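Local coordinates for putative alpha KG dependent 2,4-D dioxygenase (Burkholderia xenovorans, PDB 5J92), which probably acts as an iron(II)- and 2-oxoglutarate-dependent dioxygenase of the TfdA family, with an iron(II) ion bound in its structure, at residues T242-A245 with T246-Q249; Y57-D60 with D61-L64; L64-A67 with A68-P72. All blocks are in the same frame, centred on the assembly; numbering follows the deposited sequence.

Contact 1. Residues T242-A245 with T246-Q249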
loop_
_atom_site.group_PDB
_atom_site.type_symbol
_atom_site.label_atom_id
_atom_site.label_comp_id
_atom_site.label_asym_id
_atom_site.label_seq_id
_atom_site.Cartn_x
_atom_site.Cartn_y
_atom_site.Cartn_z
ATOM N N THR A 242 0.474 -5.655 5.986
ATOM C CA THR A 242 -0.437 -4.529 5.804
ATOM C C THR A 242 -1.193 -4.625 4.484
ATOM O O THR A 242 -2.397 -4.345 4.435
ATOM C CB THR A 242 0.331 -3.216 5.889
ATOM O OG1 THR A 242 0.953 -3.138 7.175
ATOM C CG2 THR A 242 -0.622 -2.046 5.720
ATOM N N GLU A 243 -0.512 -5.030 3.412
ATOM C CA GLU A 243 -1.221 -5.235 2.155
ATOM C C GLU A 243 -2.252 -6.338 2.310
ATOM O O GLU A 243 -3.401 -6.196 1.875
ATOM C CB GLU A 243 -0.256 -5.575 1.019
ATOM C CG GLU A 243 -0.992 -5.913 -0.301
ATOM C CD GLU A 243 -0.061 -6.289 -1.455
ATOM O OE1 GLU A 243 1.175 -6.174 -1.297
ATOM O OE2 GLU A 243 -0.573 -6.676 -2.534
ATOM N N PHE A 244 -1.864 -7.434 2.964
ATOM C CA PHE A 244 -2.782 -8.553 3.135
ATOM C C PHE A 244 -4.003 -8.143 3.951
ATOM O O PHE A 244 -5.147 -8.384 3.541
ATOM C CB PHE A 244 -2.063 -9.730 3.804
ATOM C CG PHE A 244 -2.974 -10.897 4.071
ATOM C CD1 PHE A 244 -3.233 -11.825 3.074
ATOM C CD2 PHE A 244 -3.601 -11.033 5.298
ATOM C CE1 PHE A 244 -4.106 -12.900 3.302
ATOM C CE2 PHE A 244 -4.476 -12.093 5.536
ATOM C CZ PHE A 244 -4.722 -13.031 4.537
ATOM N N ALA A 245 -3.778 -7.464 5.083
ATOM C CA ALA A 245 -4.835 -7.173 6.047
ATOM C C ALA A 245 -5.783 -6.069 5.595
ATOM O O ALA A 245 -6.806 -5.847 6.253
ATOM C CB ALA A 245 -4.225 -6.806 7.406
ATOM N N THR A 246 -5.460 -5.341 4.531
ATOM C CA THR A 246 -6.331 -4.282 4.051
ATOM C C THR A 246 -6.976 -4.629 2.711
ATOM O O THR A 246 -7.517 -3.745 2.037
ATOM C CB THR A 246 -5.563 -2.959 3.985
ATOM O OG1 THR A 246 -4.384 -3.110 3.187
ATOM C CG2 THR A 246 -5.149 -2.538 5.404
ATOM N N GLN A 247 -6.926 -5.899 2.319
ATOM C CA GLN A 247 -7.692 -6.350 1.175
ATOM C C GLN A 247 -9.179 -6.169 1.459
ATOM O O GLN A 247 -9.599 -6.178 2.620
ATOM C CB GLN A 247 -7.399 -7.823 0.882
ATOM C CG GLN A 247 -6.095 -8.086 0.161
ATOM C CD GLN A 247 -5.872 -9.565 -0.027
ATOM O OE1 GLN A 247 -6.106 -10.095 -1.108
ATOM N NE2 GLN A 247 -5.441 -10.252 1.035
ATOM N N PRO A 248 -10.007 -6.029 0.414
ATOM C CA PRO A 248 -11.420 -5.657 0.638
ATOM C C PRO A 248 -12.187 -6.620 1.537
ATOM O O PRO A 248 -13.095 -6.192 2.265
ATOM C CB PRO A 248 -12.007 -5.604 -0.785
ATOM C CG PRO A 248 -11.004 -6.305 -1.656
ATOM C CD PRO A 248 -9.663 -6.096 -1.016
ATOM N N GLN A 249 -11.841 -7.906 1.528
ATOM C CA GLN A 249 -12.570 -8.838 2.381
ATOM C C GLN A 249 -12.374 -8.563 3.867
ATOM O O GLN A 249 -13.117 -9.128 4.679
ATOM C CB GLN A 249 -12.171 -10.282 2.044
ATOM C CG GLN A 249 -10.704 -10.653 2.299
ATOM C CD GLN A 249 -9.843 -10.520 1.042
ATOM O OE1 GLN A 249 -10.067 -9.634 0.215
ATOM N NE2 GLN A 249 -8.855 -11.409 0.894
#

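Contact 2. Residues Y57-D60 with D61-L64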
loop_
_atom_site.group_PDB
_atom_site.type_symbol
_atom_site.label_atom_id
_atom_site.label_comp_id
_atom_site.label_asym_id
_atom_site.label_seq_id
_atom_site.Cartn_x
_atom_site.Cartn_y
_atom_site.Cartn_z
ATOM N N TYR A 57 -28.148 13.491 18.494
ATOM C CA TYR A 57 -28.022 14.947 18.568
ATOM C C TYR A 57 -27.604 15.349 19.984
ATOM O O TYR A 57 -28.377 15.900 20.771
ATOM C CB TYR A 57 -29.330 15.614 18.149
ATOM C CG TYR A 57 -29.562 15.583 16.653
ATOM C CD1 TYR A 57 -30.095 14.451 16.036
ATOM C CD2 TYR A 57 -29.240 16.674 15.853
ATOM C CE1 TYR A 57 -30.299 14.411 14.666
ATOM C CE2 TYR A 57 -29.447 16.642 14.478
ATOM C CZ TYR A 57 -29.971 15.507 13.893
ATOM O OH TYR A 57 -30.174 15.463 12.531
ATOM N N ILE A 58 -26.340 15.070 20.297
ATOM C CA ILE A 58 -25.803 15.312 21.632
ATOM C C ILE A 58 -24.666 16.328 21.571
ATOM O O ILE A 58 -23.957 16.438 20.567
ATOM C CB ILE A 58 -25.317 14.000 22.274
ATOM C CG1 ILE A 58 -24.194 13.395 21.429
ATOM C CG2 ILE A 58 -26.476 13.019 22.384
ATOM C CD1 ILE A 58 -23.602 12.168 22.012
ATOM N N ASP A 59 -24.489 17.075 22.659
ATOM C CA ASP A 59 -23.384 18.023 22.704
ATOM C C ASP A 59 -22.093 17.327 23.154
ATOM O O ASP A 59 -22.057 16.121 23.417
ATOM C CB ASP A 59 -23.714 19.220 23.601
ATOM C CG ASP A 59 -23.990 18.842 25.056
ATOM O OD1 ASP A 59 -23.513 17.788 25.540
ATOM O OD2 ASP A 59 -24.670 19.639 25.735
ATOM N N ASP A 60 -21.011 18.108 23.245
ATOM C CA ASP A 60 -19.699 17.531 23.528
ATOM C C ASP A 60 -19.617 16.975 24.944
ATOM O O ASP A 60 -18.974 15.945 25.173
ATOM C CB ASP A 60 -18.607 18.574 23.297
ATOM C CG ASP A 60 -18.386 18.847 21.831
ATOM O OD1 ASP A 60 -18.879 18.052 21.007
ATOM O OD2 ASP A 60 -17.692 19.823 21.497
ATOM N N ASP A 61 -20.236 17.649 25.914
ATOM C CA ASP A 61 -20.259 17.100 27.265
ATOM C C ASP A 61 -20.890 15.717 27.274
ATOM O O ASP A 61 -20.358 14.788 27.892
ATOM C CB ASP A 61 -21.023 18.028 28.209
ATOM C CG ASP A 61 -20.264 19.295 28.515
ATOM O OD1 ASP A 61 -19.021 19.285 28.354
ATOM O OD2 ASP A 61 -20.909 20.291 28.923
ATOM N N GLN A 62 -22.007 15.552 26.570
ATOM C CA GLN A 62 -22.669 14.255 26.575
ATOM C C GLN A 62 -21.865 13.224 25.798
ATOM O O GLN A 62 -21.805 12.056 26.198
ATOM C CB GLN A 62 -24.087 14.404 26.033
ATOM C CG GLN A 62 -24.940 15.278 26.940
ATOM C CD GLN A 62 -26.160 15.830 26.245
ATOM O OE1 GLN A 62 -26.202 15.910 25.018
ATOM N NE2 GLN A 62 -27.152 16.248 27.025
ATOM N N LEU A 63 -21.203 13.637 24.711
ATOM C CA LEU A 63 -20.319 12.721 23.992
ATOM C C LEU A 63 -19.184 12.238 24.887
ATOM O O LEU A 63 -18.886 11.036 24.946
ATOM C CB LEU A 63 -19.747 13.408 22.756
ATOM C CG LEU A 63 -18.686 12.607 22.004
ATOM C CD1 LEU A 63 -19.274 11.322 21.441
ATOM C CD2 LEU A 63 -18.020 13.460 20.916
ATOM N N LEU A 64 -18.535 13.169 25.592
ATOM C CA LEU A 64 -17.457 12.790 26.497
ATOM C C LEU A 64 -17.971 11.911 27.629
ATOM O O LEU A 64 -17.299 10.961 28.039
ATOM C CB LEU A 64 -16.775 14.036 27.056
ATOM C CG LEU A 64 -15.877 14.779 26.071
ATOM C CD1 LEU A 64 -15.344 16.043 26.707
ATOM C CD2 LEU A 64 -14.730 13.887 25.623
#

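Contact 3. Residues L64-A67 with A68-P72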
loop_
_atom_site.group_PDB
_atom_site.type_symbol
_atom_site.label_atom_id
_atom_site.label_comp_id
_atom_site.label_asym_id
_atom_site.label_seq_id
_atom_site.Cartn_x
_atom_site.Cartn_y
_atom_site.Cartn_z
ATOM N N LEU A 64 -18.535 13.169 25.592
ATOM C CA LEU A 64 -17.457 12.790 26.497
ATOM C C LEU A 64 -17.971 11.911 27.629
ATOM O O LEU A 64 -17.299 10.961 28.039
ATOM C CB LEU A 64 -16.775 14.036 27.056
ATOM C CG LEU A 64 -15.877 14.779 26.071
ATOM C CD1 LEU A 64 -15.344 16.043 26.707
ATOM C CD2 LEU A 64 -14.730 13.887 25.623
ATOM N N ALA A 65 -19.160 12.216 28.149
ATOM C CA ALA A 65 -19.716 11.411 29.232
ATOM C C ALA A 65 -20.002 9.987 28.773
ATOM O O ALA A 65 -19.763 9.025 29.514
ATOM C CB ALA A 65 -20.990 12.065 29.770
ATOM N N PHE A 66 -20.513 9.832 27.550
ATOM C CA PHE A 66 -20.735 8.496 27.004
ATOM C C PHE A 66 -19.416 7.748 26.846
ATOM O O PHE A 66 -19.276 6.603 27.293
ATOM C CB PHE A 66 -21.478 8.600 25.670
ATOM C CG PHE A 66 -21.557 7.302 24.907
ATOM C CD1 PHE A 66 -22.351 6.262 25.353
ATOM C CD2 PHE A 66 -20.853 7.139 23.730
ATOM C CE1 PHE A 66 -22.423 5.070 24.647
ATOM C CE2 PHE A 66 -20.916 5.955 23.021
ATOM C CZ PHE A 66 -21.702 4.915 23.482
ATOM N N ALA A 67 -18.422 8.401 26.240
ATOM C CA ALA A 67 -17.124 7.769 26.049
ATOM C C ALA A 67 -16.513 7.324 27.376
ATOM O O ALA A 67 -15.942 6.232 27.467
ATOM C CB ALA A 67 -16.193 8.735 25.320
ATOM N N ALA A 68 -16.649 8.146 28.423
ATOM C CA ALA A 68 -16.028 7.867 29.713
ATOM C C ALA A 68 -16.586 6.620 30.386
ATOM O O ALA A 68 -16.015 6.174 31.389
ATOM C CB ALA A 68 -16.168 9.070 30.642
ATOM N N GLY A 69 -17.694 6.067 29.893
ATOM C CA GLY A 69 -18.170 4.810 30.439
ATOM C C GLY A 69 -17.354 3.594 30.031
ATOM O O GLY A 69 -17.502 2.540 30.656
ATOM N N PHE A 70 -16.475 3.720 29.033
ATOM C CA PHE A 70 -15.729 2.578 28.517
ATOM C C PHE A 70 -14.239 2.623 28.808
ATOM O O PHE A 70 -13.536 1.650 28.517
ATOM C CB PHE A 70 -15.952 2.452 27.004
ATOM C CG PHE A 70 -17.400 2.339 26.635
ATOM C CD1 PHE A 70 -18.051 1.114 26.701
ATOM C CD2 PHE A 70 -18.133 3.467 26.297
ATOM C CE1 PHE A 70 -19.405 1.007 26.366
ATOM C CE2 PHE A 70 -19.487 3.375 25.972
ATOM C CZ PHE A 70 -20.120 2.145 26.016
ATOM N N GLY A 71 -13.741 3.705 29.369
ATOM C CA GLY A 71 -12.350 3.794 29.731
ATOM C C GLY A 71 -12.018 5.217 30.100
ATOM O O GLY A 71 -12.847 6.120 29.957
ATOM N N PRO A 72 -10.796 5.448 30.578
ATOM C CA PRO A 72 -10.392 6.818 30.919
ATOM C C PRO A 72 -10.178 7.653 29.665
ATOM O O PRO A 72 -9.637 7.176 28.666
ATOM C CB PRO A 72 -9.087 6.620 31.709
ATOM C CG PRO A 72 -8.532 5.330 31.214
ATOM C CD PRO A 72 -9.732 4.460 30.835
#

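Contact 1. Residues T242-A245 with T246-Q249
Thr246 and Gln247 follow directly on Thr242 to Ala245 and turn back on the carbonyls of that helix near its C-terminus, within one continuous run of chain. The bonds of the Thr246 amide are poor: Thr246 N makes a weak, bent bond to Thr242 O at 3.2 Å and a second weak one to Glu243 O at 3.5 Å. The next amide, Gln247 N, skips back three residues instead of four and reaches Phe244 O at 3.3 Å. Gln247 itself is extended, and a 3-10 segment starts at Pro248.

Two side chains return to carbonyls of this last turn. The hydroxyl of Thr246 donates to Thr242 O, OG1 to O 2.7 Å, from a position tilted 21° off the carbonyl plane. A chi1 of 55° sets OG1 between the backbone N and the carbonyl carbon, which aims it back along the helix, and CG2 of the same residue lies against Thr242 O as well. In this way the Thr246 hydroxyl supplements the weak bonds of its own amide at the end of helix 231-245, in the part of the TauD/TfdA chain that leads into strand 251-254.

Gln247 grips Phe244 O a second time. Its NE2 lies 3.1 Å from Phe244 O, on a lone pair in the carbonyl plane, whereas Gln247 N approaches the same oxygen from above that plane. The amide then passes the Phe244 ring obliquely, Gln247 NE2 3.4 Å from Phe244 CD1, with the ring and amide planes 58° apart. Phe244 also meets the ring of Phe250 and packs on Leu161 and Pro162, while Glu243 OE2 forms a salt bridge with Arg272 of the second subunit.

Contact 2. Residues Y57-D60 with D61-L64
Asp59 and Gln62 exchange two hydrogen bonds that form a capping box at the start of helix 60-67. In one direction the carboxylate accepts from the helix: Gln62 N lies 2.9 Å from Asp59 OD1 and meets that oxygen nearly along its C-O axis. In the other, Asp59 N donates to Gln62 OE1 at 3.1 Å, the donor tilted 31° from the plane of the side-chain carbonyl. Asp59 is the N-cap. Its chi1 of 61° places CG between the backbone N and the carbonyl carbon, folding the carboxylate over the first turn. The Gln62 chain, extended beyond CG, crosses the Asp59 side chain at about a right angle, and its CG comes within 3.2 Å of Asp59 OD1. A carboxylate at this end of a helix probably interacts favourably with the helix dipole.

Regular helical bonding starts at once, with Leu63 N bound to Asp59 O at 2.9 Å and Leu64 N to Asp60 O at 2.8 Å.

Beyond the cap lies an apolar contact. Ile58, the residue just before the N-cap, sends its CD1 to Leu63, 4.1 Å from Leu63 CB, while its CB rests 3.5 Å from Gln62 OE1. This i to i+5 contact has the form of a hydrophobic staple bracketing the capping box.

Both of its side chains also pack on Leu261 of strand 261-265, which seats the first turn of helix 60-67 against the six-stranded sheet. On strand 284-291 of the same sheet, His286 ND1 is hydrogen-bonded to Asp60 OD1.

Contact 3. Residues L64-A67 with A68-P72
Phe66 and Phe70 meet in a T-shaped stack four residues apart, where helix 60-67 ends in a type I beta turn running from Ala67 to Phe70. Phe70 supplies the edge and Phe66 the face: the ring centroids are 5.3 Å apart and the planes stand at 75°. The corner that leads is Phe70 CE2, which sits over one face of Phe66, offset toward the rim, 3.6 Å from Phe66 CE1.

Torsions explain how both rings come to the same place. Phe66 swings CG to the side away from its backbone N (chi1 170°), and Phe70 keeps CG beside its own N (chi1 -56°), which sends the ring back over the turn. On that path Phe70 CD2 and CE2 pass close to Phe66 O, while Ala67 O lies at the ring's edge near its plane.

Backbone bonds set the turn that carries Phe70. The last regular helical bond here joins Ala68 N to Leu64 O at 2.9 Å. Bonds to the third residue back follow, Gly69 N to Phe66 O at 3.1 Å and Phe70 N to Ala67 O at 3.0 Å, and in each the donor stands well above the carbonyl plane. The step from acceptors four residues back to acceptors three back marks a tighter winding than that of the alpha helix.

Farther out, Phe53 of strand 50-53 makes an edge-to-face contact with Phe66, and Phe70 packs on Ile38 and Ile41 of helix 35-47 and on Phe136 of strand 132-139. The Phe70 carbonyl is tied in turn to that strand, its O accepting a hydrogen bond from Arg133 NH1.

Contacts 2 and 3 describe the two ends of one short helix, 60-67: the N-terminal cap and the C-terminal turn, sharing Leu64, with centres 11 Å apart. Contact 1 is a helix C-terminus too, that of 231-245, but lies across the chain's centre, its centre 34 Å from that of contact 2 and 31 Å from that of contact 3. None of the three supplies an iron ligand. The nearest approaches between side chains are about 9 Å from Thr242 to His122 and from Thr246 to His271, and about 12 Å from Ala67 to Asp124. In contact 2 the side chain of Leu63 is about 14 Å from the bound iron(II) ion.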